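Putative sugar kinase PH1459 (Pyrococcus horikoshii, PDB 3EWM) probably phosphorylates a sugar, perhaps fructose, at the expense of ATP, as a carbohydrate kinase of the PfkB family. Local coordinates at residues Phe110-Asn115 with Asn138-Thr143. Numbering follows the deposited sequence.
Sequences FNMTLN and NPSRET
In the ribokinase-like fold of this PfkB-family kinase, the loop that follows strand 100-103 and leads to helix 119-124 lies across the first turn of helix 140-151, and hydroxyls of that turn bond to the loop's backbone. Phe-110, Met-112, Ser-140 and Thr-143 do most of the polar work. The backbone N of Ser-140 donates to Phe-110 O (3.1 Å), approaching from above the carbonyl plane, 52° out of it. The same serine returns the exchange through its hydroxyl: Met-112 N points at Ser-140 OG (2.9 Å) in a fairly straight bond, 160° at the hydrogen. Ser-140 OG is also bonded to Tyr-109 O, so one buried hydroxyl is bonded to the backbone at two points of the loop, Tyr-109 and Met-112. One turn further on, Thr-143 OG1 gives its proton to Met-112 O over a short 2.6 Å, again from above the carbonyl plane. With OG1 beside its own backbone N (chi1 -66°), CG2 is turned anti to that N and lies against the backbone of Thr-113, 3.5 Å from Thr-113 C. A valine here would probably leave Met-112 O without its hydroxyl donor, so that this part of the loop loses its bond to the helix. Pro-139, which follows a cis peptide bond, points its side chain toward the loop: CD comes within 3.2 Å of Phe-110 O, and CG lies 3.5 Å from Asn-111 OD1. The amide nitrogen of Asn-111 is held elsewhere, by Asp-82. The selenomethionine chain of Met-112 bends at chi3, bringing CE back to 3.6 Å from Ser-140 OG. Backbone groups on both sides of Met-112's CA thus find hydroxyl partners on the helix, which suggests that polar groups of the loop's main chain do much to set its path here.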
# COMPACT_ATOMS: atom_id res chain seq x y z
N PHE A 110 -12.90 0.27 -1.09
CA PHE A 110 -13.47 0.38 -2.44
C PHE A 110 -14.29 -0.85 -2.82
O PHE A 110 -14.93 -0.87 -3.88
CB PHE A 110 -12.37 0.60 -3.48
CG PHE A 110 -11.92 2.02 -3.64
CD1 PHE A 110 -12.85 3.06 -3.75
CD2 PHE A 110 -10.56 2.33 -3.72
CE1 PHE A 110 -12.44 4.37 -3.93
CE2 PHE A 110 -10.14 3.66 -3.93
CZ PHE A 110 -11.08 4.67 -4.03
N ASN A 111 -14.33 -1.84 -1.93
CA ASN A 111 -15.03 -3.11 -2.15
C ASN A 111 -16.32 -3.29 -1.33
O ASN A 111 -16.69 -4.41 -0.99
CB ASN A 111 -14.06 -4.26 -1.84
CG ASN A 111 -14.42 -5.54 -2.56
OD1 ASN A 111 -14.96 -5.53 -3.67
ND2 ASN A 111 -14.08 -6.67 -1.94
N MSE A 112 -17.01 -2.19 -1.00
CA MSE A 112 -18.24 -2.29 -0.22
C MSE A 112 -19.42 -2.69 -1.08
O MSE A 112 -19.62 -2.16 -2.17
CB MSE A 112 -18.55 -0.97 0.48
CG MSE A 112 -17.69 -0.75 1.70
SE MSE A 112 -18.27 0.79 2.72
CE MSE A 112 -17.22 2.01 1.74
N THR A 113 -20.19 -3.66 -0.60
CA THR A 113 -21.42 -4.02 -1.27
C THR A 113 -22.55 -3.70 -0.31
O THR A 113 -22.32 -3.38 0.87
CB THR A 113 -21.44 -5.52 -1.66
OG1 THR A 113 -21.25 -6.31 -0.48
CG2 THR A 113 -20.32 -5.85 -2.66
N LEU A 114 -23.78 -3.80 -0.79
CA LEU A 114 -24.93 -3.51 0.05
C LEU A 114 -25.00 -4.35 1.32
O LEU A 114 -25.45 -3.86 2.35
CB LEU A 114 -26.21 -3.65 -0.74
CG LEU A 114 -26.37 -2.53 -1.77
CD1 LEU A 114 -27.45 -2.90 -2.77
CD2 LEU A 114 -26.68 -1.20 -1.08
N ASN A 115 -24.53 -5.59 1.24
CA ASN A 115 -24.45 -6.47 2.41
C ASN A 115 -23.54 -5.93 3.51
O ASN A 115 -23.73 -6.28 4.66
CB ASN A 115 -23.92 -7.84 2.00
CG ASN A 115 -24.56 -8.34 0.76
OD1 ASN A 115 -23.97 -8.24 -0.33
ND2 ASN A 115 -25.78 -8.83 0.88
N ASN A 138 -15.91 1.18 -8.11
CA ASN A 138 -16.93 0.23 -7.75
C ASN A 138 -16.27 -0.96 -7.06
O ASN A 138 -15.07 -1.13 -7.19
CB ASN A 138 -17.68 -0.21 -9.01
CG ASN A 138 -18.81 0.72 -9.38
OD1 ASN A 138 -19.07 0.95 -10.56
ND2 ASN A 138 -19.52 1.23 -8.38
N PRO A 139 -17.04 -1.76 -6.30
CA PRO A 139 -18.47 -1.63 -6.01
C PRO A 139 -18.84 -0.51 -5.04
O PRO A 139 -20.02 -0.21 -4.90
CB PRO A 139 -18.82 -2.98 -5.37
CG PRO A 139 -17.54 -3.40 -4.73
CD PRO A 139 -16.48 -2.98 -5.70
N SER A 140 -17.85 0.10 -4.38
CA SER A 140 -18.16 1.06 -3.32
C SER A 140 -18.96 2.26 -3.83
O SER A 140 -19.92 2.69 -3.17
CB SER A 140 -16.89 1.54 -2.62
OG SER A 140 -16.60 0.67 -1.54
N ARG A 141 -18.59 2.78 -4.99
CA ARG A 141 -19.33 3.87 -5.60
C ARG A 141 -20.82 3.58 -5.67
O ARG A 141 -21.63 4.32 -5.14
CB ARG A 141 -18.78 4.21 -6.98
CG ARG A 141 -19.70 5.14 -7.74
CD ARG A 141 -18.91 5.90 -8.75
NE ARG A 141 -18.84 5.22 -10.02
CZ ARG A 141 -17.73 4.91 -10.68
NH1 ARG A 141 -16.53 5.20 -10.19
NH2 ARG A 141 -17.83 4.30 -11.85
N GLU A 142 -21.20 2.48 -6.31
CA GLU A 142 -22.61 2.17 -6.46
C GLU A 142 -23.28 1.93 -5.12
O GLU A 142 -24.40 2.38 -4.91
CB GLU A 142 -22.81 1.02 -7.46
CG GLU A 142 -22.70 1.55 -8.87
CD GLU A 142 -22.65 0.49 -9.95
OE1 GLU A 142 -22.45 0.92 -11.10
OE2 GLU A 142 -22.79 -0.72 -9.65
N THR A 143 -22.57 1.25 -4.22
CA THR A 143 -23.07 0.92 -2.91
C THR A 143 -23.36 2.20 -2.13
O THR A 143 -24.46 2.36 -1.59
CB THR A 143 -22.08 0.02 -2.15
OG1 THR A 143 -21.98 -1.25 -2.82
CG2 THR A 143 -22.55 -0.19 -0.70